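Local coordinates for protein DsbA-like disulfide oxidoreductase (Wolbachia endosymbiont of Drosophila melanogaster, PDB 6EEZ) that probably catalyses thiol-disulfide exchange through a CxxC motif, acting as a disulfide isomerase of the DsbA family with a thioredoxin-type domain, at residues A87-L91 / D128-I133; K95-F99 / I118-I124. One frame throughout, in Å; residues are numbered along the deposited sequence.

Interaction 1: residues A87-L91 / D128-I133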
loop_
_atom_site.group_PDB
_atom_site.type_symbol
_atom_site.label_atom_id
_atom_site.label_comp_id
_atom_site.label_asym_id
_atom_site.label_seq_id
_atom_site.Cartn_x
_atom_site.Cartn_y
_atom_site.Cartn_z
ATOM N N ALA A 87 6.812 8.499 -6.716
ATOM C CA ALA A 87 7.878 9.238 -7.385
ATOM C C ALA A 87 9.237 8.793 -6.839
ATOM O O ALA A 87 10.235 8.767 -7.560
ATOM C CB ALA A 87 7.699 10.723 -7.213
ATOM N N VAL A 88 9.245 8.433 -5.561
ATOM C CA VAL A 88 10.404 7.837 -4.915
ATOM C C VAL A 88 10.655 6.409 -5.425
ATOM O O VAL A 88 11.785 6.026 -5.722
ATOM C CB VAL A 88 10.210 7.826 -3.376
ATOM C CG1 VAL A 88 11.222 6.914 -2.684
ATOM C CG2 VAL A 88 10.293 9.239 -2.837
ATOM N N TYR A 89 9.594 5.620 -5.503
ATOM C CA TYR A 89 9.678 4.247 -5.984
ATOM C C TYR A 89 10.417 4.135 -7.310
ATOM O O TYR A 89 11.277 3.274 -7.488
ATOM C CB TYR A 89 8.269 3.671 -6.129
ATOM C CG TYR A 89 8.191 2.334 -6.813
ATOM C CD1 TYR A 89 8.550 1.169 -6.151
ATOM C CD2 TYR A 89 7.718 2.232 -8.114
ATOM C CE1 TYR A 89 8.454 -0.065 -6.767
ATOM C CE2 TYR A 89 7.613 0.997 -8.746
ATOM C CZ TYR A 89 7.983 -0.150 -8.067
ATOM O OH TYR A 89 7.888 -1.371 -8.704
ATOM N N PHE A 90 10.077 5.009 -8.243
ATOM C CA PHE A 90 10.648 4.921 -9.564
ATOM C C PHE A 90 12.086 5.413 -9.622
ATOM O O PHE A 90 12.819 5.034 -10.531
ATOM C CB PHE A 90 9.771 5.685 -10.547
ATOM C CG PHE A 90 8.535 4.931 -10.935
ATOM C CD1 PHE A 90 8.622 3.804 -11.750
ATOM C CD2 PHE A 90 7.297 5.320 -10.466
ATOM C CE1 PHE A 90 7.481 3.089 -12.105
ATOM C CE2 PHE A 90 6.138 4.610 -10.821
ATOM C CZ PHE A 90 6.234 3.495 -11.635
ATOM N N LEU A 91 12.495 6.236 -8.661
ATOM C CA LEU A 91 13.910 6.624 -8.542
ATOM C C LEU A 91 14.727 5.496 -7.947
ATOM O O LEU A 91 15.817 5.176 -8.421
ATOM C CB LEU A 91 14.078 7.862 -7.665
ATOM C CG LEU A 91 13.613 9.204 -8.212
ATOM C CD1 LEU A 91 13.559 10.200 -7.077
ATOM C CD2 LEU A 91 14.542 9.696 -9.310
ATOM N N ASP A 128 16.387 15.186 -7.958
ATOM C CA ASP A 128 16.021 13.861 -8.422
ATOM C C ASP A 128 14.535 13.622 -8.167
ATOM O O ASP A 128 13.857 12.939 -8.945
ATOM C CB ASP A 128 16.852 12.782 -7.723
ATOM C CG ASP A 128 18.286 12.757 -8.192
ATOM O OD1 ASP A 128 18.509 12.894 -9.412
ATOM O OD2 ASP A 128 19.187 12.604 -7.341
ATOM N N PHE A 129 14.034 14.191 -7.075
ATOM C CA PHE A 129 12.653 13.965 -6.666
ATOM C C PHE A 129 11.717 14.751 -7.573
ATOM O O PHE A 129 10.693 14.230 -8.011
ATOM C CB PHE A 129 12.443 14.352 -5.198
ATOM C CG PHE A 129 11.003 14.299 -4.753
ATOM C CD1 PHE A 129 10.390 13.091 -4.456
ATOM C CD2 PHE A 129 10.262 15.466 -4.624
ATOM C CE1 PHE A 129 9.058 13.044 -4.048
ATOM C CE2 PHE A 129 8.934 15.430 -4.212
ATOM C CZ PHE A 129 8.329 14.215 -3.930
ATOM N N ASN A 130 12.080 15.994 -7.883
ATOM C CA ASN A 130 11.245 16.815 -8.755
ATOM C C ASN A 130 11.200 16.251 -10.175
ATOM O O ASN A 130 10.146 16.263 -10.811
ATOM C CB ASN A 130 11.733 18.266 -8.775
ATOM C CG ASN A 130 11.446 19.003 -7.472
ATOM O OD1 ASN A 130 10.630 18.563 -6.669
ATOM N ND2 ASN A 130 12.114 20.135 -7.265
ATOM N N ASP A 131 12.326 15.740 -10.667
ATOM C CA ASP A 131 12.372 15.186 -12.019
ATOM C C ASP A 131 11.550 13.896 -12.096
ATOM O O ASP A 131 11.001 13.560 -13.146
ATOM C CB ASP A 131 13.811 14.909 -12.463
ATOM C CG ASP A 131 14.689 16.179 -12.511
ATOM O OD1 ASP A 131 14.220 17.253 -12.955
ATOM O OD2 ASP A 131 15.867 16.086 -12.109
ATOM N N SER A 132 11.463 13.172 -10.985
ATOM C CA SER A 132 10.716 11.914 -10.957
ATOM C C SER A 132 9.206 12.174 -11.032
ATOM O O SER A 132 8.484 11.497 -11.770
ATOM C CB SER A 132 11.064 11.115 -9.698
ATOM O OG SER A 132 10.488 9.819 -9.706
ATOM N N ILE A 133 8.744 13.159 -10.265
ATOM C CA ILE A 133 7.353 13.582 -10.294
ATOM C C ILE A 133 6.914 13.861 -11.728
ATOM O O ILE A 133 5.883 13.368 -12.183
ATOM C CB ILE A 133 7.130 14.851 -9.421
ATOM C CG1 ILE A 133 7.179 14.485 -7.932
ATOM C CG2 ILE A 133 5.786 15.527 -9.752
ATOM C CD1 ILE A 133 7.062 15.665 -7.006
#
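The methyl group of A87 faces both I133 and F129 of helix 126-135: its CB lies 3.9 Å from I133 CG1 and 4.2 Å from F129 CE1. I133 CG1 also lies over one face of a side chain one turn earlier in the same helix, the F129 ring, offset toward the rim, so A87, I133 and F129 close on one another. With its CG anti to the backbone N (chi1 173°), F129 brings the ring to V88, whose CG2 meets the ring edge near its plane, 4.2 Å from CE1. L116 and V119 also touch this ring and join it to helix 112-121.

Beside this apolar group, still in the interior, S132 OG donates to A87 O. The modelled separation of 2.4 Å is very short and its exact value doubtful. The N-H of L91 turns instead to V88 O, in a weak bond.

Toward the outer, polar edge, marked by the exposed D128, L91 reaches over the turn D128-S132. Its CG lies 3.5 Å from S132 CB, and both methyls converge on the carbonyl of D128, with CD1 and CD2 each 3.3 Å from D128 O. That oxygen already accepts the helical N-H of S132.

The segments cross steeply, at 105° with axes 8.7 Å apart. This helix-on-helix packing, with A87 and S132 at its centre, belongs to the helical domain that DsbA-like proteins insert into their thioredoxin fold.

Interaction 2: residues K95-F99 / I118-I124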
loop_
_atom_site.group_PDB
_atom_site.type_symbol
_atom_site.label_atom_id
_atom_site.label_comp_id
_atom_site.label_asym_id
_atom_site.label_seq_id
_atom_site.Cartn_x
_atom_site.Cartn_y
_atom_site.Cartn_z
ATOM N N LYS A 95 13.840 2.595 -1.477
ATOM C CA LYS A 95 13.507 3.741 -0.641
ATOM C C LYS A 95 11.982 3.904 -0.511
ATOM O O LYS A 95 11.504 4.735 0.270
ATOM C CB LYS A 95 14.138 5.009 -1.217
ATOM C CG LYS A 95 15.686 5.002 -1.208
ATOM C CD LYS A 95 16.247 5.814 -0.065
ATOM C CE LYS A 95 17.715 5.484 0.250
ATOM N NZ LYS A 95 18.579 6.689 0.106
ATOM N N TYR A 96 11.215 3.110 -1.264
ATOM C CA TYR A 96 9.772 3.283 -1.244
ATOM C C TYR A 96 9.224 3.002 0.156
ATOM O O TYR A 96 8.421 3.777 0.655
ATOM C CB TYR A 96 9.052 2.394 -2.267
ATOM C CG TYR A 96 7.556 2.462 -2.063
ATOM C CD1 TYR A 96 6.804 3.463 -2.646
ATOM C CD2 TYR A 96 6.916 1.569 -1.228
ATOM C CE1 TYR A 96 5.456 3.554 -2.432
ATOM C CE2 TYR A 96 5.585 1.651 -1.009
ATOM C CZ TYR A 96 4.847 2.629 -1.610
ATOM O OH TYR A 96 3.494 2.669 -1.356
ATOM N N PHE A 97 9.647 1.914 0.794
ATOM C CA PHE A 97 9.118 1.613 2.118
ATOM C C PHE A 97 9.478 2.707 3.133
ATOM O O PHE A 97 8.720 2.951 4.088
ATOM C CB PHE A 97 9.610 0.257 2.630
ATOM C CG PHE A 97 9.026 -0.121 3.976
ATOM C CD1 PHE A 97 7.787 -0.758 4.060
ATOM C CD2 PHE A 97 9.708 0.189 5.159
ATOM C CE1 PHE A 97 7.246 -1.096 5.284
ATOM C CE2 PHE A 97 9.171 -0.131 6.391
ATOM C CZ PHE A 97 7.940 -0.783 6.459
ATOM N N ASP A 98 10.628 3.353 2.938
ATOM C CA ASP A 98 11.066 4.416 3.845
ATOM C C ASP A 98 10.181 5.643 3.732
ATOM O O ASP A 98 9.831 6.259 4.737
ATOM C CB ASP A 98 12.515 4.800 3.568
ATOM C CG ASP A 98 13.463 3.696 3.905
ATOM O OD1 ASP A 98 13.099 2.840 4.735
ATOM O OD2 ASP A 98 14.578 3.690 3.358
ATOM N N PHE A 99 9.820 6.001 2.507
ATOM C CA PHE A 99 8.868 7.075 2.323
ATOM C C PHE A 99 7.543 6.634 2.929
ATOM O O PHE A 99 6.938 7.369 3.698
ATOM C CB PHE A 99 8.695 7.437 0.851
ATOM C CG PHE A 99 7.784 8.604 0.642
ATOM C CD1 PHE A 99 8.283 9.896 0.683
ATOM C CD2 PHE A 99 6.419 8.419 0.473
ATOM C CE1 PHE A 99 7.446 10.977 0.523
ATOM C CE2 PHE A 99 5.568 9.500 0.311
ATOM C CZ PHE A 99 6.087 10.783 0.336
ATOM N N ILE A 118 10.486 14.820 4.256
ATOM C CA ILE A 118 10.524 13.367 4.271
ATOM C C ILE A 118 11.451 12.840 3.172
ATOM O O ILE A 118 12.216 11.906 3.390
ATOM C CB ILE A 118 9.110 12.764 4.105
ATOM C CG1 ILE A 118 8.278 13.025 5.362
ATOM C CG2 ILE A 118 9.184 11.247 3.812
ATOM C CD1 ILE A 118 6.823 12.512 5.278
ATOM N N VAL A 119 11.378 13.438 1.989
ATOM C CA VAL A 119 12.203 12.994 0.878
ATOM C C VAL A 119 13.675 13.235 1.205
ATOM O O VAL A 119 14.552 12.506 0.745
ATOM C CB VAL A 119 11.817 13.709 -0.429
ATOM C CG1 VAL A 119 12.736 13.315 -1.552
ATOM C CG2 VAL A 119 10.395 13.361 -0.818
ATOM N N LYS A 120 13.942 14.245 2.023
ATOM C CA LYS A 120 15.306 14.524 2.447
ATOM C C LYS A 120 15.807 13.560 3.510
ATOM O O LYS A 120 16.968 13.150 3.479
ATOM C CB LYS A 120 15.423 15.951 2.980
ATOM C CG LYS A 120 15.099 17.032 1.969
ATOM C CD LYS A 120 15.879 16.870 0.673
ATOM C CE LYS A 120 15.649 18.048 -0.244
ATOM N NZ LYS A 120 16.064 19.351 0.390
ATOM N N ASN A 121 14.955 13.218 4.471
ATOM C CA ASN A 121 15.393 12.391 5.596
ATOM C C ASN A 121 15.666 10.939 5.193
ATOM O O ASN A 121 16.300 10.186 5.941
ATOM C CB ASN A 121 14.354 12.431 6.712
ATOM C CG ASN A 121 14.270 13.787 7.378
ATOM O OD1 ASN A 121 15.270 14.508 7.490
ATOM N ND2 ASN A 121 13.081 14.146 7.825
ATOM N N ILE A 122 15.199 10.550 4.008
ATOM C CA ILE A 122 15.376 9.174 3.549
ATOM C C ILE A 122 16.457 9.042 2.475
ATOM O O ILE A 122 16.621 7.968 1.897
ATOM C CB ILE A 122 14.048 8.594 3.019
ATOM C CG1 ILE A 122 13.583 9.332 1.762
ATOM C CG2 ILE A 122 12.992 8.667 4.109
ATOM C CD1 ILE A 122 12.346 8.689 1.107
ATOM N N GLY A 123 17.181 10.125 2.209
ATOM C CA GLY A 123 18.377 10.061 1.387
ATOM C C GLY A 123 18.240 10.509 -0.059
ATOM O O GLY A 123 19.204 10.421 -0.828
ATOM N N ILE A 124 17.065 11.013 -0.427
ATOM C CA ILE A 124 16.789 11.406 -1.807
ATOM C C ILE A 124 16.942 12.914 -2.059
ATOM O O ILE A 124 16.475 13.736 -1.279
ATOM C CB ILE A 124 15.363 10.931 -2.201
ATOM C CG1 ILE A 124 15.425 9.458 -2.600
ATOM C CG2 ILE A 124 14.774 11.744 -3.371
ATOM C CD1 ILE A 124 14.113 8.788 -2.628
#
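D98 and I122 bring their CA atoms to 6.4 Å, and F99 and I118 theirs to 6.8 Å, where the first turn of helix 96-105 meets the last turn of helix 112-121 and the loop that follows.

I122 fills the middle. Its CG1 lies between the backbone N and the carbonyl carbon (chi1 65°), which carries CD1 to the edge of the F99 ring, 3.9 Å from F99 CB, while CG2 packs on the CB of D98. The F99 ring projects toward helix 112-121 and crosses the I118 side chain at about a right angle; I118 CG2 reaches F99 CD1 at 3.5 Å. Farther along the ring, V119 CG2 is 4.0 Å from F99 CE1. S84 and A85 of helix 76-91 also touch F99.

K95 reaches across to I122 O and G123. Its chain, bent at chi2 and chi4, is laid against I122 O, with CD and NZ each 2.9 Å from that oxygen. NZ alone bonds to it, in the carbonyl plane on a lone pair with a C=O...N angle of 139°. At its base, K95 CB rests against I124 CD1, 4.0 Å away.

The carbonyl that receives the lysine belongs to the helix terminus. G123 has a phi of 101°; G123 N bonds to K120 O, and I124 N to V119 O: a Schellman motif, the classic glycine-terminated helix end, here tied by the side chain of K95.

Interactions 1 and 2 lie about 11 Å apart, centre to centre, on the same side of the chain's centre. Along the chain, interaction 2 is nested within the loop closed by interaction 1: helix 76-91 leads into helix 96-105, and helix 112-121 into helix 126-135. The two contacts also touch directly. V88 CG1 meets I124 CD1 at 3.4 Å, and F129 CE1 meets V119 CG2 at 3.5 Å, joining their apolar sides. In sequence, all four helices come between strands 65-70 and 161-164 of the central sheet, consistent with the helical insertion of DsbA-like proteins, set apart from the C45-C48 disulfide in sequence.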